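Local coordinates for putative nisin-resistance protein (Streptococcus agalactiae 515, PDB 4Y68), which probably cleaves the lantibiotic nisin as a lipoprotein peptidase of family S41, giving the bacterium resistance to this antimicrobial peptide, at residues T294-P297 / L298-S301; T233-S236 / F237-L240; H224-S228 / S229-T233. One frame throughout, in Å; residues are numbered along the deposited sequence.

Contact 1. Residues T294-P297 / L298-S301; sequences TSLP and LQES
Thr294 covers one face of the Glu300 carboxylate, its CG2 standing almost straight above CD at 3.9 Å and its hydroxyl above one oxygen. The Gln299 amide, the second flat group, has Leu296 CD2 over one of its faces, 3.5 Å from OE1. Both pairings belong to the start of helix 297-308, which an ST turn at Thr294 leads into. In that turn OG1 of Thr294 accepts the backbone N-H of Leu296 at 3.0 Å. The same hydroxyl gives its proton to Glu300 OE2 at 2.7 Å, arriving 73° out of the carboxylate plane. Threonine suits the place because one hydroxyl can accept and donate at once while its methyl packs on the acid. With chi1 at 177°, OG1 points away from the residue's own N and lies beside its carbonyl carbon, where it faces the N-H two residues on. The other carboxylate oxygen of Glu300, OE1, is bonded to Gln292 NE2, so side chains from before the helix hold both oxygens. An acid so close to the N-terminus of the helix would probably also be favoured by the helix dipole. Pro297 fits the first helical position, where no N-H is needed for the helix ladder and the ring fixes phi; its ring rests on Ile221 and Phe246 of two neighbouring strands. Leu296, at the N-cap, has no polar side chain to cap with; its carbonyl takes the first regular bond of the helix, from Glu300 N at 3.1 Å, nearly straight at 175°.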
ATOM      1  N   THR A 294       3.936 -22.599   1.771  1.00 30.66           N
ATOM      2  CA  THR A 294       3.850 -23.477   2.925  1.00 32.42           C
ATOM      3  C   THR A 294       2.884 -22.937   3.962  1.00 34.69           C
ATOM      4  O   THR A 294       2.621 -21.737   4.015  1.00 33.55           O
ATOM      5  CB  THR A 294       5.233 -23.684   3.601  1.00 30.03           C
ATOM      6  OG1 THR A 294       5.073 -24.501   4.764  1.00 29.77           O
ATOM      7  CG2 THR A 294       5.845 -22.346   4.020  1.00 33.21           C
ATOM      8  N   SER A 295       2.364 -23.829   4.794  1.00 31.48           N
ATOM      9  CA  SER A 295       1.466 -23.432   5.871  1.00 32.14           C
ATOM     10  C   SER A 295       2.243 -23.294   7.175  1.00 31.27           C
ATOM     11  O   SER A 295       1.677 -22.940   8.193  1.00 28.16           O
ATOM     12  CB  SER A 295       0.340 -24.447   6.044  1.00 38.29           C
ATOM     13  OG  SER A 295       0.856 -25.659   6.574  1.00 36.90           O
ATOM     14  N   LEU A 296       3.543 -23.580   7.123  1.00 30.54           N
ATOM     15  CA  LEU A 296       4.432 -23.444   8.270  1.00 30.44           C
ATOM     16  C   LEU A 296       5.600 -22.481   7.963  1.00 31.82           C
ATOM     17  O   LEU A 296       6.771 -22.860   8.050  1.00 34.03           O
ATOM     18  CB  LEU A 296       4.967 -24.825   8.689  1.00 31.95           C
ATOM     19  CG  LEU A 296       4.194 -25.622   9.749  1.00 39.40           C
ATOM     20  CD1 LEU A 296       2.709 -25.410   9.648  1.00 36.97           C
ATOM     21  CD2 LEU A 296       4.529 -27.119   9.682  1.00 44.79           C
ATOM     22  N   PRO A 297       5.291 -21.220   7.616  1.00 30.23           N
ATOM     23  CA  PRO A 297       6.389 -20.358   7.172  1.00 26.50           C
ATOM     24  C   PRO A 297       7.347 -19.923   8.290  1.00 29.33           C
ATOM     25  O   PRO A 297       8.507 -19.668   7.996  1.00 29.83           O
ATOM     26  CB  PRO A 297       5.668 -19.155   6.562  1.00 25.04           C
ATOM     27  CG  PRO A 297       4.335 -19.153   7.143  1.00 24.29           C
ATOM     28  CD  PRO A 297       3.975 -20.585   7.437  1.00 26.43           C
ATOM     29  N   LEU A 298       6.906 -19.845   9.541  1.00 33.60           N
ATOM     30  CA  LEU A 298       7.860 -19.515  10.618  1.00 33.32           C
ATOM     31  C   LEU A 298       8.887 -20.623  10.773  1.00 31.25           C
ATOM     32  O   LEU A 298      10.080 -20.372  10.959  1.00 32.09           O
ATOM     33  CB  LEU A 298       7.155 -19.291  11.957  1.00 27.23           C
ATOM     34  CG  LEU A 298       6.588 -17.901  12.195  1.00 32.02           C
ATOM     35  CD1 LEU A 298       5.769 -17.907  13.470  1.00 30.90           C
ATOM     36  CD2 LEU A 298       7.724 -16.880  12.279  1.00 37.88           C
ATOM     37  N   GLN A 299       8.404 -21.856  10.702  1.00 32.43           N
ATOM     38  CA  GLN A 299       9.269 -23.016  10.863  1.00 39.78           C
ATOM     39  C   GLN A 299      10.292 -23.055   9.719  1.00 33.89           C
ATOM     40  O   GLN A 299      11.497 -23.068   9.940  1.00 29.72           O
ATOM     41  CB  GLN A 299       8.431 -24.303  10.903  1.00 36.40           C
ATOM     42  CG  GLN A 299       9.252 -25.583  11.043  1.00 41.89           C
ATOM     43  CD  GLN A 299       8.398 -26.858  11.057  1.00 46.47           C
ATOM     44  OE1 GLN A 299       7.997 -27.371  10.006  1.00 46.62           O
ATOM     45  NE2 GLN A 299       8.132 -27.373  12.249  1.00 44.14           N
ATOM     46  N   GLU A 300       9.792 -23.041   8.491  1.00 35.45           N
ATOM     47  CA  GLU A 300      10.653 -23.197   7.335  1.00 30.79           C
ATOM     48  C   GLU A 300      11.583 -21.998   7.196  1.00 34.20           C
ATOM     49  O   GLU A 300      12.726 -22.154   6.777  1.00 36.89           O
ATOM     50  CB  GLU A 300       9.803 -23.413   6.087  1.00 32.09           C
ATOM     51  CG  GLU A 300       8.866 -24.642   6.236  1.00 38.34           C
ATOM     52  CD  GLU A 300       8.342 -25.187   4.916  1.00 40.14           C
ATOM     53  OE1 GLU A 300       8.903 -24.809   3.850  1.00 39.53           O
ATOM     54  OE2 GLU A 300       7.369 -25.995   4.945  1.00 37.94           O
ATOM     55  N   SER A 301      11.093 -20.818   7.580  1.00 29.73           N
ATOM     56  CA  SER A 301      11.894 -19.588   7.646  1.00 33.32           C
ATOM     57  C   SER A 301      13.154 -19.686   8.497  1.00 33.09           C
ATOM     58  O   SER A 301      14.229 -19.246   8.091  1.00 34.37           O
ATOM     59  CB  SER A 301      11.060 -18.444   8.226  1.00 28.66           C
ATOM     60  OG  SER A 301      10.493 -17.659   7.218  1.00 34.22           O
TER

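Contact 2. Residues T233-S236 / F237-L240; sequences TFLS and FKGL
From Leu235 to Lys238 the backbone makes a type I turn that runs into a type II turn from Phe237 to Leu240, leading the chain out of helix 229-235. Lys238 N closes the first turn on Leu235 O at 3.0 Å, preceded by Phe237 N on Phe234 O at 3.1 Å; both donors stand above their carbonyl planes. Gly239, with phi at 83°, takes the third position of the second turn, where a CB would press on the preceding carbonyl oxygen. The Phe237 ring turns an edge to the helix, with CD2 3.2 Å from Thr233 O. Chi1 of -69° sets CG anti to its own carbonyl carbon, which lays the ring alongside Thr233. This large apolar ring suits a buried place between the helix and Ile220. Lys238 suits a partly exposed one: CB packs 3.3 Å from Leu235 O, while the bent chain carries NZ away to Gln279. Ser236, small and polar, bonds its buried hydroxyl to Met232 O. The bend is the exit of a beta-alpha-beta crossover from strand 218-222 to parallel strand 243-247; Phe234 meets Thr222 on the former, Thr233 and Ser236 pack on helix 165-171, and Leu235 reaches Tyr283 of strand 282-283.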
ATOM      1  N   THR A 233       5.402  -3.173  -0.565  1.00 19.76           N
ATOM      2  CA  THR A 233       6.553  -3.319   0.306  1.00 19.41           C
ATOM      3  C   THR A 233       7.228  -4.658   0.049  1.00 22.33           C
ATOM      4  O   THR A 233       8.454  -4.725  -0.037  1.00 22.65           O
ATOM      5  CB  THR A 233       6.178  -3.212   1.793  1.00 17.65           C
ATOM      6  OG1 THR A 233       5.716  -1.892   2.044  1.00 20.48           O
ATOM      7  CG2 THR A 233       7.405  -3.479   2.677  1.00 18.95           C
ATOM      8  N   PHE A 234       6.429  -5.719  -0.061  1.00 19.95           N
ATOM      9  CA  PHE A 234       6.959  -7.024  -0.433  1.00 17.71           C
ATOM     10  C   PHE A 234       7.695  -6.942  -1.768  1.00 21.26           C
ATOM     11  O   PHE A 234       8.777  -7.467  -1.886  1.00 20.96           O
ATOM     12  CB  PHE A 234       5.831  -8.068  -0.520  1.00 21.25           C
ATOM     13  CG  PHE A 234       6.303  -9.471  -0.824  1.00 20.90           C
ATOM     14  CD1 PHE A 234       7.602  -9.862  -0.563  1.00 28.49           C
ATOM     15  CD2 PHE A 234       5.438 -10.399  -1.372  1.00 30.50           C
ATOM     16  CE1 PHE A 234       8.033 -11.150  -0.844  1.00 27.31           C
ATOM     17  CE2 PHE A 234       5.862 -11.695  -1.656  1.00 31.07           C
ATOM     18  CZ  PHE A 234       7.161 -12.065  -1.392  1.00 30.43           C
ATOM     19  N   LEU A 235       7.107  -6.294  -2.779  1.00 19.74           N
ATOM     20  CA  LEU A 235       7.774  -6.200  -4.083  1.00 20.94           C
ATOM     21  C   LEU A 235       9.125  -5.496  -3.994  1.00 19.86           C
ATOM     22  O   LEU A 235      10.036  -5.810  -4.744  1.00 21.23           O
ATOM     23  CB  LEU A 235       6.886  -5.475  -5.099  1.00 22.72           C
ATOM     24  CG  LEU A 235       5.687  -6.318  -5.510  1.00 22.93           C
ATOM     25  CD1 LEU A 235       4.871  -5.636  -6.617  1.00 22.67           C
ATOM     26  CD2 LEU A 235       6.191  -7.683  -5.958  1.00 20.70           C
ATOM     27  N   SER A 236       9.253  -4.550  -3.070  1.00 22.45           N
ATOM     28  CA  SER A 236      10.480  -3.768  -2.951  1.00 22.36           C
ATOM     29  C   SER A 236      11.692  -4.608  -2.535  1.00 22.23           C
ATOM     30  O   SER A 236      12.817  -4.150  -2.668  1.00 24.05           O
ATOM     31  CB  SER A 236      10.295  -2.642  -1.946  1.00 22.04           C
ATOM     32  OG  SER A 236       9.189  -1.846  -2.278  1.00 21.28           O
ATOM     33  N   PHE A 237      11.450  -5.815  -2.017  1.00 24.06           N
ATOM     34  CA  PHE A 237      12.526  -6.760  -1.665  1.00 25.42           C
ATOM     35  C   PHE A 237      12.788  -7.801  -2.751  1.00 27.58           C
ATOM     36  O   PHE A 237      13.752  -8.562  -2.656  1.00 29.16           O
ATOM     37  CB  PHE A 237      12.206  -7.501  -0.358  1.00 19.15           C
ATOM     38  CG  PHE A 237      12.248  -6.622   0.870  1.00 21.71           C
ATOM     39  CD1 PHE A 237      13.401  -6.530   1.635  1.00 18.60           C
ATOM     40  CD2 PHE A 237      11.130  -5.898   1.263  1.00 19.46           C
ATOM     41  CE1 PHE A 237      13.448  -5.730   2.768  1.00 19.92           C
ATOM     42  CE2 PHE A 237      11.167  -5.090   2.385  1.00 20.74           C
ATOM     43  CZ  PHE A 237      12.335  -5.010   3.151  1.00 24.29           C
ATOM     44  N   LYS A 238      11.935  -7.850  -3.771  1.00 22.74           N
ATOM     45  CA  LYS A 238      12.028  -8.913  -4.776  1.00 28.42           C
ATOM     46  C   LYS A 238      13.281  -8.809  -5.612  1.00 27.10           C
ATOM     47  O   LYS A 238      13.662  -7.728  -6.045  1.00 30.29           O
ATOM     48  CB  LYS A 238      10.807  -8.913  -5.687  1.00 27.26           C
ATOM     49  CG  LYS A 238       9.726  -9.870  -5.224  1.00 31.94           C
ATOM     50  CD  LYS A 238       9.730 -11.133  -6.036  1.00 35.15           C
ATOM     51  CE  LYS A 238       9.661 -10.780  -7.513  1.00 41.44           C
ATOM     52  NZ  LYS A 238       9.646 -11.961  -8.413  1.00 44.06           N
ATOM     53  N   GLY A 239      13.917  -9.948  -5.837  1.00 24.40           N
ATOM     54  CA  GLY A 239      15.194  -9.982  -6.519  1.00 29.43           C
ATOM     55  C   GLY A 239      16.414  -9.699  -5.652  1.00 31.70           C
ATOM     56  O   GLY A 239      17.547  -9.868  -6.113  1.00 33.34           O
ATOM     57  N   LEU A 240      16.228  -9.248  -4.411  1.00 28.38           N
ATOM     58  CA  LEU A 240      17.400  -9.091  -3.546  1.00 26.80           C
ATOM     59  C   LEU A 240      17.985 -10.474  -3.254  1.00 30.45           C
ATOM     60  O   LEU A 240      17.246 -11.392  -2.863  1.00 27.50           O
ATOM     61  CB  LEU A 240      17.054  -8.373  -2.245  1.00 26.38           C
ATOM     62  CG  LEU A 240      16.595  -6.922  -2.356  1.00 28.82           C
ATOM     63  CD1 LEU A 240      16.505  -6.294  -0.979  1.00 25.20           C
ATOM     64  CD2 LEU A 240      17.502  -6.117  -3.280  1.00 26.38           C
TER

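Contact 3. Residues H224-S228 / S229-T233; sequences HKTAS and SAEMT
Ser228 and Glu231 meet at the start of helix 229-235, where Ser228 holds the N-cap position without its side chain capping. Its OG bonds instead to His90 NE2, consistent with this serine being the nucleophile of the peptidase and the histidine its partner. Among side-chain bonds, Ser228 N donates to Glu231 OE1 at 2.7 Å, a straight approach (166°) to the anti lone pair. The extended Glu231 chain sends its carboxylate back past the helix start, where Tyr253 N also reaches OE1, and Thr250 OG1 and Gly252 N bond to OE2. A buried acid suits this place because four donors satisfy it and tie the serine's backbone to the loop holding those three residues. Backbone bonds follow the turn: Ala230 N to Ala227 O at 3.0 Å, and Met232 N to Ser228 O at 2.8 Å. Ser228 takes a positive phi of 68°, unusual for a residue with a side chain, in the sharp bend from loop to helix. Apolar contact is slight: Thr226 CG2 lies 3.9 Å from Ala230 CB, and small alanine lets the loop pass near the helix. Farther on, Ser229 O accepts from Thr233 N at 2.7 Å and from Thr233 OG1 at 2.9 Å, from opposite faces of the carbonyl plane.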
ATOM      1  N   HIS A 224      -2.557 -14.845   2.895  1.00 24.76           N
ATOM      2  CA  HIS A 224      -3.585 -14.421   1.947  1.00 26.36           C
ATOM      3  C   HIS A 224      -4.108 -13.003   2.205  1.00 29.95           C
ATOM      4  O   HIS A 224      -4.652 -12.363   1.307  1.00 26.50           O
ATOM      5  CB  HIS A 224      -4.765 -15.406   1.962  1.00 32.62           C
ATOM      6  CG  HIS A 224      -4.509 -16.672   1.202  1.00 38.99           C
ATOM      7  ND1 HIS A 224      -3.887 -16.690  -0.030  1.00 39.95           N
ATOM      8  CD2 HIS A 224      -4.781 -17.968   1.504  1.00 40.05           C
ATOM      9  CE1 HIS A 224      -3.794 -17.939  -0.457  1.00 39.03           C
ATOM     10  NE2 HIS A 224      -4.329 -18.733   0.454  1.00 40.88           N
ATOM     11  N   LYS A 225      -3.948 -12.508   3.428  1.00 31.11           N
ATOM     12  CA  LYS A 225      -4.460 -11.183   3.774  1.00 28.22           C
ATOM     13  C   LYS A 225      -3.455 -10.068   3.456  1.00 24.03           C
ATOM     14  O   LYS A 225      -3.830  -8.904   3.340  1.00 22.72           O
ATOM     15  CB  LYS A 225      -4.849 -11.123   5.252  1.00 24.77           C
ATOM     16  CG  LYS A 225      -6.109 -11.913   5.617  1.00 34.87           C
ATOM     17  CD  LYS A 225      -6.736 -11.349   6.910  1.00 40.38           C
ATOM     18  CE  LYS A 225      -7.755 -12.299   7.544  1.00 58.47           C
ATOM     19  NZ  LYS A 225      -8.721 -12.877   6.555  1.00 61.24           N
ATOM     20  N   THR A 226      -2.187 -10.425   3.313  1.00 23.45           N
ATOM     21  CA  THR A 226      -1.151  -9.437   2.963  1.00 21.99           C
ATOM     22  C   THR A 226      -1.545  -8.653   1.727  1.00 19.14           C
ATOM     23  O   THR A 226      -1.632  -9.228   0.652  1.00 25.39           O
ATOM     24  CB  THR A 226       0.204 -10.126   2.713  1.00 18.88           C
ATOM     25  OG1 THR A 226       0.578 -10.844   3.891  1.00 22.50           O
ATOM     26  CG2 THR A 226       1.294  -9.078   2.362  1.00 16.31           C
ATOM     27  N   ALA A 227      -1.759  -7.348   1.849  1.00 18.79           N
ATOM     28  CA  ALA A 227      -2.334  -6.608   0.724  1.00 22.72           C
ATOM     29  C   ALA A 227      -1.782  -5.202   0.507  1.00 21.02           C
ATOM     30  O   ALA A 227      -1.353  -4.531   1.437  1.00 21.75           O
ATOM     31  CB  ALA A 227      -3.868  -6.512   0.895  1.00 19.51           C
ATOM     32  N   SER A 228      -1.834  -4.761  -0.742  1.00 18.61           N
ATOM     33  CA  SER A 228      -1.762  -3.340  -1.055  1.00 21.36           C
ATOM     34  C   SER A 228      -0.371  -2.778  -0.741  1.00 18.17           C
ATOM     35  O   SER A 228       0.619  -3.282  -1.267  1.00 19.71           O
ATOM     36  CB  SER A 228      -2.862  -2.589  -0.295  1.00 21.23           C
ATOM     37  OG  SER A 228      -3.240  -1.409  -0.990  1.00 27.82           O
ATOM     38  N   SER A 229      -0.293  -1.761   0.115  1.00 21.95           N
ATOM     39  CA  SER A 229       0.998  -1.190   0.509  1.00 17.91           C
ATOM     40  C   SER A 229       1.962  -2.281   0.969  1.00 20.62           C
ATOM     41  O   SER A 229       3.175  -2.218   0.726  1.00 24.56           O
ATOM     42  CB  SER A 229       0.818  -0.168   1.633  1.00 20.98           C
ATOM     43  OG  SER A 229       0.375   1.092   1.162  1.00 16.75           O
ATOM     44  N   ALA A 230       1.406  -3.266   1.661  1.00 19.43           N
ATOM     45  CA  ALA A 230       2.172  -4.385   2.168  1.00 19.06           C
ATOM     46  C   ALA A 230       2.685  -5.216   1.011  1.00 18.46           C
ATOM     47  O   ALA A 230       3.805  -5.709   1.050  1.00 18.14           O
ATOM     48  CB  ALA A 230       1.312  -5.241   3.114  1.00 17.48           C
ATOM     49  N   GLU A 231       1.854  -5.387  -0.020  1.00 17.99           N
ATOM     50  CA  GLU A 231       2.302  -6.119  -1.199  1.00 18.80           C
ATOM     51  C   GLU A 231       3.404  -5.335  -1.941  1.00 19.63           C
ATOM     52  O   GLU A 231       4.390  -5.917  -2.359  1.00 16.49           O
ATOM     53  CB  GLU A 231       1.138  -6.409  -2.124  1.00 21.17           C
ATOM     54  CG  GLU A 231       0.242  -7.500  -1.622  1.00 18.40           C
ATOM     55  CD  GLU A 231      -0.942  -7.690  -2.508  1.00 18.95           C
ATOM     56  OE1 GLU A 231      -1.805  -6.772  -2.552  1.00 22.15           O
ATOM     57  OE2 GLU A 231      -0.992  -8.736  -3.183  1.00 21.12           O
ATOM     58  N   MET A 232       3.250  -4.015  -2.060  1.00 20.18           N
ATOM     59  CA  MET A 232       4.270  -3.200  -2.726  1.00 19.86           C
ATOM     60  C   MET A 232       5.542  -3.081  -1.886  1.00 23.65           C
ATOM     61  O   MET A 232       6.629  -2.892  -2.436  1.00 23.15           O
ATOM     62  CB  MET A 232       3.739  -1.803  -3.063  1.00 17.52           C
ATOM     63  CG  MET A 232       3.413  -1.653  -4.566  1.00 25.66           C
ATOM     64  SD  MET A 232       2.083  -2.786  -5.034  1.00 23.17           S
ATOM     65  CE  MET A 232       0.767  -1.893  -4.190  1.00 19.76           C
ATOM     66  N   THR A 233       5.402  -3.173  -0.565  1.00 19.76           N
ATOM     67  CA  THR A 233       6.553  -3.319   0.306  1.00 19.41           C
ATOM     68  C   THR A 233       7.228  -4.658   0.049  1.00 22.33           C
ATOM     69  O   THR A 233       8.454  -4.725  -0.037  1.00 22.65           O
ATOM     70  CB  THR A 233       6.178  -3.212   1.793  1.00 17.65           C
ATOM     71  OG1 THR A 233       5.716  -1.892   2.044  1.00 20.48           O
ATOM     72  CG2 THR A 233       7.405  -3.479   2.677  1.00 18.95           C
TER

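How the contacts relate
Along the chain the order is contact 3, contact 2, contact 1. Contacts 3 and 2 share Thr233 and form the entry to and exit from the short helix 229-235, with centres about 11 Å apart. This helix makes a beta-alpha-beta crossover between strands 218-222 and 243-247, parallel neighbours in the mixed sheet. Contact 1 follows strand 292-293 at the outer edge of that sheet and opens helix 297-308; its centre lies about 18 Å from that of contact 3 and 19 Å from that of contact 2, without touching either. Side chains of contacts 1 and 2 both pack on strand 218-222. If Ser228 is the nucleophile, as its bond to His90 suggests, the active site lies at contact 3, near the chain's centre, while contact 1 lies at the surface.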